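PDB 3DMH: probable ribosomal RNA small subunit methyltransferase from Thermus thermophilus, which methylates the exocyclic N2 of a guanine in 16S ribosomal RNA, using S-adenosylmethionine as methyl donor. Local coordinates for residues E64-R76 and G86-A98. Sequence-based numbering, arbitrary orientation.
Sequences EGRMAVERLETSR and GLQARLALPWEAA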
ATOM      1  N   GLU A  64       0.402  22.472 -10.555  1.00 22.52           N
ATOM      2  CA  GLU A  64       0.964  21.998 -11.821  1.00 23.75           C
ATOM      3  C   GLU A  64       0.900  23.116 -12.864  1.00 24.59           C
ATOM      4  O   GLU A  64      -0.111  23.790 -13.019  1.00 26.07           O
ATOM      5  CB  GLU A  64       0.232  20.709 -12.272  1.00 23.29           C
ATOM      6  CG  GLU A  64       0.800  20.020 -13.546  1.00 23.79           C
ATOM      7  CD  GLU A  64       2.142  19.306 -13.360  1.00 24.29           C
ATOM      8  OE1 GLU A  64       2.668  19.159 -12.214  1.00 23.42           O
ATOM      9  OE2 GLU A  64       2.689  18.868 -14.399  1.00 25.39           O
ATOM     10  N   GLY A  65       2.019  23.366 -13.531  1.00 26.35           N
ATOM     11  CA  GLY A  65       2.044  24.438 -14.525  1.00 25.96           C
ATOM     12  C   GLY A  65       2.362  25.823 -13.982  1.00 26.55           C
ATOM     13  O   GLY A  65       2.698  26.725 -14.753  1.00 26.42           O
ATOM     14  N   ARG A  66       2.250  26.000 -12.664  1.00 26.40           N
ATOM     15  CA  ARG A  66       2.634  27.256 -11.999  1.00 26.28           C
ATOM     16  C   ARG A  66       3.956  27.135 -11.224  1.00 25.51           C
ATOM     17  O   ARG A  66       4.637  28.132 -10.954  1.00 26.21           O
ATOM     18  CB  ARG A  66       1.513  27.705 -11.069  1.00 26.85           C
ATOM     19  CG  ARG A  66       0.219  28.010 -11.822  1.00 29.49           C
ATOM     20  CD  ARG A  66      -0.298  29.372 -11.403  1.00 32.32           C
ATOM     21  NE  ARG A  66      -1.336  29.248 -10.393  1.00 36.68           N
ATOM     22  CZ  ARG A  66      -1.663  30.210  -9.534  1.00 37.13           C
ATOM     23  NH1 ARG A  66      -1.012  31.367  -9.530  1.00 39.52           N
ATOM     24  NH2 ARG A  66      -2.633  30.003  -8.659  1.00 38.77           N
ATOM     25  N   MET A  67       4.301  25.901 -10.876  1.00 24.70           N
ATOM     26  CA  MET A  67       5.483  25.554 -10.096  1.00 23.67           C
ATOM     27  C   MET A  67       6.042  24.291 -10.710  1.00 23.88           C
ATOM     28  O   MET A  67       5.306  23.576 -11.398  1.00 24.32           O
ATOM     29  CB  MET A  67       5.079  25.170  -8.661  1.00 24.06           C
ATOM     30  CG  MET A  67       4.612  26.313  -7.834  1.00 25.43           C
ATOM     31  SD  MET A  67       4.510  25.802  -6.129  1.00 19.27           S
ATOM     32  CE  MET A  67       6.254  25.700  -5.724  1.00 21.95           C
ATOM     33  N   ALA A  68       7.307  23.992 -10.435  1.00 23.74           N
ATOM     34  CA  ALA A  68       7.818  22.644 -10.692  1.00 23.50           C
ATOM     35  C   ALA A  68       7.320  21.774  -9.550  1.00 24.11           C
ATOM     36  O   ALA A  68       7.529  22.105  -8.386  1.00 25.56           O
ATOM     37  CB  ALA A  68       9.330  22.640 -10.738  1.00 24.13           C
ATOM     38  N   VAL A  69       6.633  20.692  -9.874  1.00 22.97           N
ATOM     39  CA  VAL A  69       6.096  19.822  -8.828  1.00 22.03           C
ATOM     40  C   VAL A  69       6.643  18.405  -8.960  1.00 22.06           C
ATOM     41  O   VAL A  69       6.487  17.763 -10.008  1.00 23.36           O
ATOM     42  CB  VAL A  69       4.560  19.755  -8.872  1.00 22.25           C
ATOM     43  CG1 VAL A  69       4.009  18.886  -7.743  1.00 22.54           C
ATOM     44  CG2 VAL A  69       3.951  21.167  -8.825  1.00 22.39           C
ATOM     45  N   GLU A  70       7.270  17.927  -7.891  1.00 20.41           N
ATOM     46  CA  GLU A  70       7.715  16.534  -7.820  1.00 20.58           C
ATOM     47  C   GLU A  70       6.767  15.805  -6.866  1.00 20.12           C
ATOM     48  O   GLU A  70       6.164  16.415  -5.980  1.00 20.10           O
ATOM     49  CB  GLU A  70       9.161  16.481  -7.327  1.00 21.71           C
ATOM     50  CG  GLU A  70       9.752  15.072  -7.144  1.00 25.01           C
ATOM     51  CD  GLU A  70       9.810  14.266  -8.434  1.00 29.03           C
ATOM     52  OE1 GLU A  70      10.927  14.181  -9.001  1.00 34.07           O
ATOM     53  OE2 GLU A  70       8.768  13.729  -8.885  1.00 25.48           O
ATOM     54  N   ARG A  71       6.608  14.505  -7.070  1.00 18.92           N
ATOM     55  CA  ARG A  71       5.656  13.704  -6.283  1.00 18.05           C
ATOM     56  C   ARG A  71       6.337  12.415  -5.919  1.00 18.56           C
ATOM     57  O   ARG A  71       6.889  11.764  -6.805  1.00 18.91           O
ATOM     58  CB  ARG A  71       4.407  13.394  -7.114  1.00 18.11           C
ATOM     59  CG  ARG A  71       3.681  14.633  -7.611  1.00 19.10           C
ATOM     60  CD  ARG A  71       2.617  14.253  -8.666  1.00 18.33           C
ATOM     61  NE  ARG A  71       1.918  15.482  -9.068  1.00 19.13           N
ATOM     62  CZ  ARG A  71       2.408  16.378  -9.924  1.00 18.13           C
ATOM     63  NH1 ARG A  71       3.581  16.187 -10.556  1.00 18.97           N
ATOM     64  NH2 ARG A  71       1.716  17.478 -10.163  1.00 19.12           N
ATOM     65  N   LEU A  72       6.312  12.056  -4.638  1.00 17.10           N
ATOM     66  CA  LEU A  72       6.868  10.757  -4.209  1.00 16.96           C
ATOM     67  C   LEU A  72       5.722   9.860  -3.794  1.00 17.66           C
ATOM     68  O   LEU A  72       4.978  10.204  -2.874  1.00 18.62           O
ATOM     69  CB  LEU A  72       7.849  10.950  -3.029  1.00 17.24           C
ATOM     70  CG  LEU A  72       8.986  11.955  -3.300  1.00 17.05           C
ATOM     71  CD1 LEU A  72       9.965  11.876  -2.138  1.00 17.65           C
ATOM     72  CD2 LEU A  72       9.719  11.730  -4.605  1.00 18.51           C
ATOM     73  N   GLU A  73       5.614   8.688  -4.423  1.00 18.12           N
ATOM     74  CA  GLU A  73       4.458   7.853  -4.186  1.00 18.57           C
ATOM     75  C   GLU A  73       4.859   6.387  -4.033  1.00 18.13           C
ATOM     76  O   GLU A  73       5.711   5.869  -4.775  1.00 18.48           O
ATOM     77  CB  GLU A  73       3.481   8.039  -5.332  1.00 18.72           C
ATOM     78  CG  GLU A  73       2.230   7.149  -5.297  1.00 19.07           C
ATOM     79  CD  GLU A  73       1.442   7.306  -4.015  1.00 22.19           C
ATOM     80  OE1 GLU A  73       0.918   8.404  -3.756  1.00 20.62           O
ATOM     81  OE2 GLU A  73       1.319   6.342  -3.222  1.00 21.93           O
ATOM     82  N   THR A  74       4.257   5.744  -3.032  1.00 17.82           N
ATOM     83  CA  THR A  74       4.557   4.353  -2.723  1.00 17.19           C
ATOM     84  C   THR A  74       3.657   3.335  -3.418  1.00 17.58           C
ATOM     85  O   THR A  74       4.040   2.168  -3.557  1.00 17.82           O
ATOM     86  CB  THR A  74       4.463   4.077  -1.199  1.00 17.67           C
ATOM     87  OG1 THR A  74       3.182   4.537  -0.745  1.00 19.56           O
ATOM     88  CG2 THR A  74       5.520   4.869  -0.441  1.00 18.31           C
ATOM     89  N   SER A  75       2.456   3.769  -3.835  1.00 16.72           N
ATOM     90  CA  SER A  75       1.504   2.853  -4.454  1.00 17.06           C
ATOM     91  C   SER A  75       1.731   2.736  -5.938  1.00 17.31           C
ATOM     92  O   SER A  75       1.697   3.727  -6.673  1.00 17.88           O
ATOM     93  CB  SER A  75       0.082   3.347  -4.182  1.00 17.99           C
ATOM     94  OG  SER A  75      -0.873   2.759  -5.087  1.00 17.35           O
ATOM     95  N   ARG A  76       1.906   1.504  -6.391  1.00 16.89           N
ATOM     96  CA  ARG A  76       2.075   1.267  -7.820  1.00 17.06           C
ATOM     97  C   ARG A  76       0.844   1.722  -8.601  1.00 17.24           C
ATOM     98  O   ARG A  76       0.980   2.379  -9.629  1.00 18.33           O
ATOM     99  CB  ARG A  76       2.411  -0.205  -8.114  1.00 17.59           C
ATOM    100  CG  ARG A  76       3.134  -0.333  -9.430  1.00 16.81           C
ATOM    101  CD  ARG A  76       4.649  -0.078  -9.227  1.00 16.72           C
ATOM    102  NE  ARG A  76       5.358  -0.032 -10.492  1.00 19.56           N
ATOM    103  CZ  ARG A  76       6.676  -0.177 -10.606  1.00 19.98           C
ATOM    104  NH1 ARG A  76       7.444  -0.355  -9.516  1.00 18.75           N
ATOM    105  NH2 ARG A  76       7.228  -0.144 -11.830  1.00 18.69           N
ATOM    106  N   GLY A  86       0.371  12.499 -17.022  1.00 18.05           N
ATOM    107  CA  GLY A  86       1.530  13.332 -17.380  1.00 18.50           C
ATOM    108  C   GLY A  86       2.096  14.102 -16.202  1.00 19.27           C
ATOM    109  O   GLY A  86       2.715  15.171 -16.401  1.00 20.31           O
ATOM    110  N   LEU A  87       1.921  13.570 -14.994  1.00 19.59           N
ATOM    111  CA  LEU A  87       2.373  14.262 -13.775  1.00 19.06           C
ATOM    112  C   LEU A  87       3.644  13.594 -13.299  1.00 19.00           C
ATOM    113  O   LEU A  87       3.629  12.396 -13.065  1.00 20.39           O
ATOM    114  CB  LEU A  87       1.288  14.194 -12.687  1.00 19.64           C
ATOM    115  CG  LEU A  87      -0.067  14.838 -13.017  1.00 18.61           C
ATOM    116  CD1 LEU A  87      -1.078  14.584 -11.922  1.00 20.20           C
ATOM    117  CD2 LEU A  87       0.097  16.342 -13.259  1.00 18.75           C
ATOM    118  N   GLN A  88       4.728  14.368 -13.177  1.00 18.94           N
ATOM    119  CA  GLN A  88       6.017  13.829 -12.716  1.00 19.56           C
ATOM    120  C   GLN A  88       5.777  13.161 -11.375  1.00 18.46           C
ATOM    121  O   GLN A  88       5.157  13.748 -10.487  1.00 19.31           O
ATOM    122  CB  GLN A  88       7.024  14.965 -12.570  1.00 20.46           C
ATOM    123  CG  GLN A  88       8.433  14.469 -12.264  1.00 25.17           C
ATOM    124  CD  GLN A  88       9.416  15.588 -12.122  1.00 31.28           C
ATOM    125  OE1 GLN A  88       9.833  15.916 -11.013  1.00 36.24           O
ATOM    126  NE2 GLN A  88       9.800  16.192 -13.243  1.00 32.96           N
ATOM    127  N   ALA A  89       6.290  11.942 -11.239  1.00 18.74           N
ATOM    128  CA  ALA A  89       6.114  11.200 -10.012  1.00 18.27           C
ATOM    129  C   ALA A  89       7.179  10.146  -9.955  1.00 19.85           C
ATOM    130  O   ALA A  89       7.562   9.576 -10.986  1.00 20.10           O
ATOM    131  CB  ALA A  89       4.745  10.573  -9.948  1.00 19.74           C
ATOM    132  N   ARG A  90       7.673   9.895  -8.753  1.00 17.81           N
ATOM    133  CA  ARG A  90       8.667   8.840  -8.569  1.00 18.28           C
ATOM    134  C   ARG A  90       8.150   7.789  -7.631  1.00 18.09           C
ATOM    135  O   ARG A  90       7.454   8.101  -6.675  1.00 17.87           O
ATOM    136  CB  ARG A  90       9.942   9.405  -7.932  1.00 19.18           C
ATOM    137  CG  ARG A  90      10.513  10.633  -8.605  1.00 20.04           C
ATOM    138  CD  ARG A  90      10.808  10.409 -10.049  1.00 23.09           C
ATOM    139  NE  ARG A  90      11.399  11.618 -10.633  1.00 26.23           N
ATOM    140  CZ  ARG A  90      11.799  11.732 -11.893  1.00 27.23           C
ATOM    141  NH1 ARG A  90      11.641  10.740 -12.753  1.00 29.42           N
ATOM    142  NH2 ARG A  90      12.331  12.874 -12.311  1.00 31.16           N
ATOM    143  N   LEU A  91       8.576   6.557  -7.875  1.00 16.20           N
ATOM    144  CA  LEU A  91       8.342   5.445  -6.975  1.00 17.27           C
ATOM    145  C   LEU A  91       9.304   5.652  -5.801  1.00 17.55           C
ATOM    146  O   LEU A  91      10.502   5.378  -5.904  1.00 18.19           O
ATOM    147  CB  LEU A  91       8.663   4.155  -7.727  1.00 16.65           C
ATOM    148  CG  LEU A  91       7.754   3.870  -8.928  1.00 16.77           C
ATOM    149  CD1 LEU A  91       8.529   2.974  -9.893  1.00 19.57           C
ATOM    150  CD2 LEU A  91       6.433   3.235  -8.476  1.00 19.43           C
ATOM    151  N   ALA A  92       8.764   6.140  -4.690  1.00 17.63           N
ATOM    152  CA  ALA A  92       9.641   6.609  -3.618  1.00 17.90           C
ATOM    153  C   ALA A  92       8.931   6.702  -2.293  1.00 18.17           C
ATOM    154  O   ALA A  92       7.748   6.991  -2.238  1.00 18.94           O
ATOM    155  CB  ALA A  92      10.235   7.951  -3.986  1.00 18.77           C
ATOM    156  N   LEU A  93       9.676   6.415  -1.229  1.00 17.81           N
ATOM    157  CA  LEU A  93       9.197   6.649   0.110  1.00 17.60           C
ATOM    158  C   LEU A  93       9.281   8.137   0.433  1.00 18.23           C
ATOM    159  O   LEU A  93      10.145   8.849  -0.095  1.00 18.24           O
ATOM    160  CB  LEU A  93      10.086   5.892   1.093  1.00 17.20           C
ATOM    161  CG  LEU A  93      10.218   4.392   0.813  1.00 18.03           C
ATOM    162  CD1 LEU A  93      11.388   3.832   1.610  1.00 20.80           C
ATOM    163  CD2 LEU A  93       8.932   3.668   1.168  1.00 19.83           C
ATOM    164  N   PRO A  94       8.407   8.623   1.338  1.00 19.02           N
ATOM    165  CA  PRO A  94       8.405  10.049   1.638  1.00 19.63           C
ATOM    166  C   PRO A  94       9.763  10.517   2.134  1.00 18.77           C
ATOM    167  O   PRO A  94      10.226  11.605   1.756  1.00 19.16           O
ATOM    168  CB  PRO A  94       7.348  10.181   2.748  1.00 20.29           C
ATOM    169  CG  PRO A  94       6.458   8.998   2.587  1.00 21.25           C
ATOM    170  CD  PRO A  94       7.311   7.889   2.011  1.00 19.53           C
ATOM    171  N   TRP A  95      10.413   9.680   2.949  1.00 18.83           N
ATOM    172  CA  TRP A  95      11.716  10.027   3.509  1.00 19.46           C
ATOM    173  C   TRP A  95      12.908   9.857   2.561  1.00 20.25           C
ATOM    174  O   TRP A  95      14.075  10.034   2.962  1.00 20.59           O
ATOM    175  CB  TRP A  95      11.959   9.278   4.822  1.00 19.77           C
ATOM    176  CG  TRP A  95      11.773   7.805   4.704  1.00 19.31           C
ATOM    177  CD1 TRP A  95      12.717   6.895   4.347  1.00 19.98           C
ATOM    178  CD2 TRP A  95      10.568   7.067   4.958  1.00 19.16           C
ATOM    179  NE1 TRP A  95      12.188   5.625   4.373  1.00 20.81           N
ATOM    180  CE2 TRP A  95      10.866   5.702   4.733  1.00 19.83           C
ATOM    181  CE3 TRP A  95       9.269   7.426   5.351  1.00 20.19           C
ATOM    182  CZ2 TRP A  95       9.909   4.682   4.898  1.00 20.41           C
ATOM    183  CZ3 TRP A  95       8.308   6.406   5.516  1.00 20.21           C
ATOM    184  CH2 TRP A  95       8.636   5.057   5.282  1.00 19.99           C
ATOM    185  N   GLU A  96      12.619   9.539   1.307  1.00 20.18           N
ATOM    186  CA  GLU A  96      13.643   9.552   0.273  1.00 20.41           C
ATOM    187  C   GLU A  96      13.748  10.937  -0.367  1.00 20.33           C
ATOM    188  O   GLU A  96      14.570  11.133  -1.263  1.00 21.63           O
ATOM    189  CB  GLU A  96      13.412   8.451  -0.769  1.00 20.43           C
ATOM    190  CG  GLU A  96      13.715   7.054  -0.202  1.00 19.54           C
ATOM    191  CD  GLU A  96      13.426   5.922  -1.170  1.00 20.55           C
ATOM    192  OE1 GLU A  96      12.475   6.065  -1.977  1.00 21.92           O
ATOM    193  OE2 GLU A  96      14.160   4.905  -1.118  1.00 19.79           O
ATOM    194  N   ALA A  97      12.947  11.892   0.111  1.00 20.29           N
ATOM    195  CA  ALA A  97      12.968  13.256  -0.420  1.00 20.65           C
ATOM    196  C   ALA A  97      14.337  13.909  -0.261  1.00 21.28           C
ATOM    197  O   ALA A  97      14.989  13.735   0.755  1.00 22.11           O
ATOM    198  CB  ALA A  97      11.902  14.119   0.249  1.00 20.96           C
ATOM    199  N   ALA A  98      14.747  14.637  -1.294  1.00 21.75           N
ATOM    200  CA  ALA A  98      15.974  15.434  -1.273  1.00 21.91           C
ATOM    201  C   ALA A  98      15.915  16.515  -0.192  1.00 22.40           C
ATOM    202  O   ALA A  98      14.938  17.265  -0.094  1.00 24.53           O
ATOM    203  CB  ALA A  98      16.205  16.058  -2.645  1.00 22.09           C
TER
HETATM  204  O   HOH W   1       4.718  17.071 -13.896  1.00 25.62           O
HETATM  205  O   HOH W   2       5.775   8.565  -0.704  1.00 19.11           O
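Leu72 and Glu73 pair in parallel with Arg90 and Leu91 over two residue pairs: Arg90 N gives a hydrogen bond to Arg71 O (2.8 Å), Glu73 N binds Arg90 O, and Ala92 N reaches Glu73 O from well above its carbonyl plane. The side chain of Arg71 reaches back past this pairing to Gln88 and Leu87. It runs extended from CG to NE past Gln88 O, and NH1 donates to that oxygen (2.9 Å) in the carbonyl plane, on a lone pair. NH2 makes a salt bridge to Glu64 OE1 (2.8 Å), again within the guanidinium plane, though it meets the carboxylate from above. Leu87 CB lies over the centre of one face of the guanidinium and Val69 CG1 covers the opposite face nearer the rim, so the group is gripped at its edge and sandwiched flat. An alanine in place of Arg71 is likely to leave the Glu64 carboxylate without its charged mate and Gln88 O without this donor. A water also links Glu64 OE2 to Gln88 N. Strands 68-73 and 90-91, joined by helix 76-84, form a right-handed beta-alpha-beta crossover at the edge of the N-terminal Rossmann-like sheet, where 90-91 is the outermost strand; the sheet order 3-2-1-4-5-7-6 is that of class I methyltransferases and recurs in the cofactor-binding half. One residue before Arg71, Glu70 bends at chi2 (62°), bringing OE1 to Arg90 NE (3.1 Å) in a salt bridge with the carboxylate and guanidinium planes 53° apart, while OE2 takes Arg71 N on its anti lone pair. Leu72 lies on the face it shares with Arg90; CD2 rests on Ala92 CB (3.9 Å) and CD1 on Ala97 CB (3.8 Å), and Leu50 of strand 48-51 touches both Leu72 and Ala97. At the first turn of helix 76-84, the Arg76 guanidinium has Leu91 CD1 over one face, offset toward the rim, 3.5 Å from NH1.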